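Local atomic coordinates of CheC domain protein (Shewanella loihica PV-4, PDB entry 3IIC), a protein that probably acts in bacterial chemotaxis as a CheX-like member of the CheC superfamily, whose relatives dephosphorylate the response regulator CheY. Residues A[2-5]-A[6-10]; A[68-71]-A[72-76]. All blocks are in the same frame, centred on the assembly; numbering follows the deposited sequence.

Interaction 1: A[2-5]-A[6-10]; sequences MNVD and FINPF
Selenomethionine Met2, just ahead of helix 4-22, reaches Phe6 in its first turn in a Met-aromatic contact. CE of Met2 comes obliquely against the ring, 3.3 Å from CD1 of Phe6, and SE of Met2 lies 5.1 Å from the ring centroid. The Met2 side chain gets there with CG between the backbone N and the carbonyl carbon (chi1 65°) and a bend at chi3. Nearer the backbone, CG of Met2 rests on Ile7, 3.5 Å from CD1 of Ile7. The ring of Phe6 is also met edge-to-face by Phe153 and Tyr110, so the helix start is seated on strand 147-154 and the loop beyond helix 84-107. Asn3, the N-cap residue, uses its backbone: its O takes a nearly straight bond from Ile7 N (164°) and a weak one from Phe6 N. One residue on, Asn8 N bonds to Val4 O at 2.9 Å, and the two side chains lie side by side and point the same way, CG1 of Val4 3.3 Å from ND2 of Asn8. With an alanine in place of Asn8, CG1 of Val4 would probably lose the amide it lies against. Pro9 has no N-H to give, and its CD sits 3.2 Å from Asp5 O.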
loop_
_atom_site.group_PDB
_atom_site.type_symbol
_atom_site.label_atom_id
_atom_site.label_comp_id
_atom_site.label_asym_id
_atom_site.label_seq_id
_atom_site.Cartn_x
_atom_site.Cartn_y
_atom_site.Cartn_z
HETATM N N MSE A 2 -10.770 16.710 -7.059
HETATM C CA MSE A 2 -10.477 17.592 -5.888
HETATM C C MSE A 2 -9.772 18.881 -6.359
HETATM O O MSE A 2 -9.815 19.206 -7.556
HETATM C CB MSE A 2 -9.664 16.805 -4.830
HETATM C CG MSE A 2 -8.262 16.361 -5.252
HETATM SE SE MSE A 2 -7.408 15.083 -4.013
HETATM C CE MSE A 2 -7.613 16.185 -2.406
ATOM N N ASN A 3 -9.199 19.643 -5.419
ATOM C CA ASN A 3 -8.436 20.850 -5.746
ATOM C C ASN A 3 -7.223 20.566 -6.644
ATOM O O ASN A 3 -6.388 19.697 -6.331
ATOM C CB ASN A 3 -7.919 21.573 -4.475
ATOM C CG ASN A 3 -8.946 22.509 -3.834
ATOM O OD1 ASN A 3 -9.972 22.877 -4.428
ATOM N ND2 ASN A 3 -8.639 22.942 -2.617
ATOM N N VAL A 4 -7.137 21.319 -7.744
ATOM C CA VAL A 4 -5.988 21.272 -8.672
ATOM C C VAL A 4 -4.712 21.805 -7.954
ATOM O O VAL A 4 -3.603 21.415 -8.295
ATOM C CB VAL A 4 -6.325 22.056 -9.998
ATOM C CG1 VAL A 4 -5.139 22.155 -10.939
ATOM C CG2 VAL A 4 -7.493 21.387 -10.713
ATOM N N ASP A 5 -4.893 22.688 -6.960
ATOM C CA ASP A 5 -3.788 23.222 -6.134
ATOM C C ASP A 5 -3.196 22.164 -5.215
ATOM O O ASP A 5 -2.043 22.288 -4.807
ATOM C CB ASP A 5 -4.253 24.377 -5.242
ATOM C CG ASP A 5 -4.848 25.510 -6.028
ATOM O OD1 ASP A 5 -4.225 25.925 -7.026
ATOM O OD2 ASP A 5 -5.943 25.973 -5.658
ATOM N N PHE A 6 -4.033 21.206 -4.826
ATOM C CA PHE A 6 -3.629 20.086 -4.010
ATOM C C PHE A 6 -2.978 18.992 -4.867
ATOM O O PHE A 6 -1.921 18.466 -4.499
ATOM C CB PHE A 6 -4.820 19.516 -3.243
ATOM C CG PHE A 6 -4.418 18.536 -2.207
ATOM C CD1 PHE A 6 -4.437 17.157 -2.467
ATOM C CD2 PHE A 6 -3.922 18.991 -0.987
ATOM C CE1 PHE A 6 -4.016 16.239 -1.494
ATOM C CE2 PHE A 6 -3.495 18.089 -0.000
ATOM C CZ PHE A 6 -3.540 16.704 -0.260
ATOM N N ILE A 7 -3.619 18.643 -5.986
ATOM C CA ILE A 7 -3.134 17.589 -6.891
ATOM C C ILE A 7 -1.828 17.942 -7.610
ATOM O O ILE A 7 -0.916 17.129 -7.622
ATOM C CB ILE A 7 -4.194 17.203 -7.967
ATOM C CG1 ILE A 7 -5.429 16.570 -7.306
ATOM C CG2 ILE A 7 -3.609 16.229 -9.010
ATOM C CD1 ILE A 7 -6.525 16.207 -8.288
ATOM N N ASN A 8 -1.755 19.131 -8.208
ATOM C CA ASN A 8 -0.561 19.547 -8.991
ATOM C C ASN A 8 0.837 19.327 -8.374
ATOM O O ASN A 8 1.710 18.866 -9.086
ATOM C CB ASN A 8 -0.698 20.983 -9.562
ATOM C CG ASN A 8 -1.641 21.065 -10.779
ATOM O OD1 ASN A 8 -2.118 20.066 -11.298
ATOM N ND2 ASN A 8 -1.890 22.276 -11.234
ATOM N N PRO A 9 1.049 19.676 -7.079
ATOM C CA PRO A 9 2.329 19.418 -6.394
ATOM C C PRO A 9 2.793 17.944 -6.460
ATOM O O PRO A 9 3.974 17.706 -6.629
ATOM C CB PRO A 9 2.048 19.852 -4.960
ATOM C CG PRO A 9 1.100 21.011 -5.147
ATOM C CD PRO A 9 0.224 20.633 -6.308
ATOM N N PHE A 10 1.865 16.994 -6.363
ATOM C CA PHE A 10 2.191 15.563 -6.501
ATOM C C PHE A 10 2.630 15.227 -7.929
ATOM O O PHE A 10 3.594 14.508 -8.116
ATOM C CB PHE A 10 1.015 14.667 -6.094
ATOM C CG PHE A 10 0.675 14.737 -4.634
ATOM C CD1 PHE A 10 1.421 14.020 -3.687
ATOM C CD2 PHE A 10 -0.389 15.528 -4.189
ATOM C CE1 PHE A 10 1.111 14.093 -2.330
ATOM C CE2 PHE A 10 -0.717 15.591 -2.842
ATOM C CZ PHE A 10 0.031 14.889 -1.898
#

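Interaction 2: A[68-71]-A[72-76]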
loop_
_atom_site.group_PDB
_atom_site.type_symbol
_atom_site.label_atom_id
_atom_site.label_comp_id
_atom_site.label_asym_id
_atom_site.label_seq_id
_atom_site.Cartn_x
_atom_site.Cartn_y
_atom_site.Cartn_z
ATOM N N LEU A 68 12.694 -0.778 -15.427
ATOM C CA LEU A 68 14.008 -1.353 -15.785
ATOM C C LEU A 68 14.834 -0.387 -16.670
ATOM O O LEU A 68 16.042 -0.367 -16.557
ATOM C CB LEU A 68 13.882 -2.788 -16.376
ATOM C CG LEU A 68 13.213 -3.846 -15.454
ATOM C CD1 LEU A 68 13.257 -5.290 -16.050
ATOM C CD2 LEU A 68 13.849 -3.842 -14.067
ATOM N N GLU A 69 14.190 0.413 -17.527
ATOM C CA GLU A 69 14.909 1.437 -18.308
ATOM C C GLU A 69 15.397 2.583 -17.403
ATOM O O GLU A 69 16.522 3.097 -17.592
ATOM C CB GLU A 69 14.054 2.005 -19.443
ATOM C CG GLU A 69 14.819 3.046 -20.319
ATOM C CD GLU A 69 16.059 2.497 -21.026
ATOM O OE1 GLU A 69 16.171 1.264 -21.192
ATOM O OE2 GLU A 69 16.922 3.314 -21.416
ATOM N N ILE A 70 14.547 3.003 -16.453
ATOM C CA ILE A 70 14.935 3.995 -15.455
ATOM C C ILE A 70 16.239 3.503 -14.780
ATOM O O ILE A 70 17.218 4.245 -14.737
ATOM C CB ILE A 70 13.807 4.306 -14.404
ATOM C CG1 ILE A 70 12.667 5.106 -15.048
ATOM C CG2 ILE A 70 14.390 5.147 -13.250
ATOM C CD1 ILE A 70 11.382 5.302 -14.179
HETATM N N MSE A 71 16.239 2.249 -14.308
HETATM C CA MSE A 71 17.441 1.587 -13.726
HETATM C C MSE A 71 18.645 1.617 -14.693
HETATM O O MSE A 71 19.764 1.935 -14.294
HETATM C CB MSE A 71 17.153 0.122 -13.376
HETATM C CG MSE A 71 16.099 -0.136 -12.286
HETATM SE SE MSE A 71 16.779 0.091 -10.554
HETATM C CE MSE A 71 18.313 -1.171 -10.637
ATOM N N ASN A 72 18.381 1.311 -15.963
ATOM C CA ASN A 72 19.398 1.297 -17.021
ATOM C C ASN A 72 20.050 2.675 -17.265
ATOM O O ASN A 72 21.256 2.748 -17.463
ATOM C CB ASN A 72 18.773 0.739 -18.321
ATOM C CG ASN A 72 19.780 0.528 -19.436
ATOM O OD1 ASN A 72 20.886 0.056 -19.211
ATOM N ND2 ASN A 72 19.378 0.853 -20.653
ATOM N N LYS A 73 19.243 3.737 -17.242
ATOM C CA LYS A 73 19.725 5.121 -17.408
ATOM C C LYS A 73 20.606 5.613 -16.248
ATOM O O LYS A 73 21.513 6.399 -16.464
ATOM C CB LYS A 73 18.561 6.097 -17.676
ATOM C CG LYS A 73 17.926 5.904 -19.056
ATOM C CD LYS A 73 17.078 7.088 -19.507
ATOM C CE LYS A 73 16.339 6.773 -20.831
ATOM N NZ LYS A 73 17.186 6.200 -21.946
HETATM N N MSE A 74 20.335 5.122 -15.039
HETATM C CA MSE A 74 21.105 5.458 -13.834
HETATM C C MSE A 74 22.397 4.639 -13.704
HETATM O O MSE A 74 23.449 5.195 -13.391
HETATM C CB MSE A 74 20.243 5.239 -12.581
HETATM C CG MSE A 74 19.018 6.114 -12.537
HETATM SE SE MSE A 74 18.001 5.847 -10.994
HETATM C CE MSE A 74 19.125 6.737 -9.703
ATOM N N LEU A 75 22.312 3.329 -13.965
ATOM C CA LEU A 75 23.430 2.381 -13.743
ATOM C C LEU A 75 24.209 1.922 -14.967
ATOM O O LEU A 75 25.292 1.367 -14.819
ATOM C CB LEU A 75 22.895 1.143 -12.988
ATOM C CG LEU A 75 22.232 1.393 -11.620
ATOM C CD1 LEU A 75 21.557 0.103 -11.119
ATOM C CD2 LEU A 75 23.213 1.957 -10.579
ATOM N N GLY A 76 23.686 2.164 -16.167
ATOM C CA GLY A 76 24.327 1.682 -17.398
ATOM C C GLY A 76 23.931 0.269 -17.828
ATOM O O GLY A 76 24.382 -0.165 -18.868
#
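Lys73 N bonds to Glu69 O at 2.8 Å (156°), the shortest hydrogen bond between residues 68-71 and 72-76 of helix 64-75, and the side chains of the same two residues meet as well. OE2 of Glu69 receives NZ of Lys73 at 2.9 Å through its anti lone pair, the one turned away from OE1, in an i to i+4 salt bridge. OE1 of Glu69 takes ND2 of Asn72 at 3.3 Å in a fairly straight bond. This donor comes from above the carboxylate plane, whereas OE1 lies close to the amide plane of Asn72, and the two flat groups stand 77° apart. Glu69 reaches forward along its own helix to do this: CG is anti to the backbone N (chi1 -178°), and the bend at chi2 brings the carboxylate across to Asn72 and Lys73. Two bonds on separate oxygens should limit its rotation, and the buried negative charge is probably offset by the ammonium group, which has a second, weak hydrogen bond to Tyr144 OH.

On another face selenomethionine Met71 and Leu75 run side by side in the same direction, with CE of Met71 3.5 Å from CD1 of Leu75; both also touch Glu85 at the start of helix 84-107. Ile70 instead packs on Leu18 and Ala22 of helix 4-22, and SE of Met74 lies 4.3 Å from CG2 of Ile70. In the last turn Leu75 N bonds to Met71 O at 2.9 Å and Gly76 N to Asn72 O at 2.8 Å. Gly76 then turns to positive phi, the backbone conformation in which a glycine commonly terminates an alpha-helix.

Overall arrangement
Interaction 1 comes first along the chain, at the start of helix 4-22, and interaction 2 follows on helix 64-75, running to the glycine just past its C-terminal end. Their centres are 30 Å apart on opposite sides of the chain's centre, and their nearest atoms, about 13 Å apart, do not touch. Helix 4-22 nevertheless links them: its beginning carries interaction 1, while Leu18 and Ala22 near its far end pack against interaction 2. Helix 84-107 is a second common neighbour, meeting interaction 1 through Leu105 and interaction 2 through Glu85 and Val86. Both contacts thus belong to the helical layer beside the antiparallel sheet, consistent with the alpha/beta fold of the CheC-like superfamily.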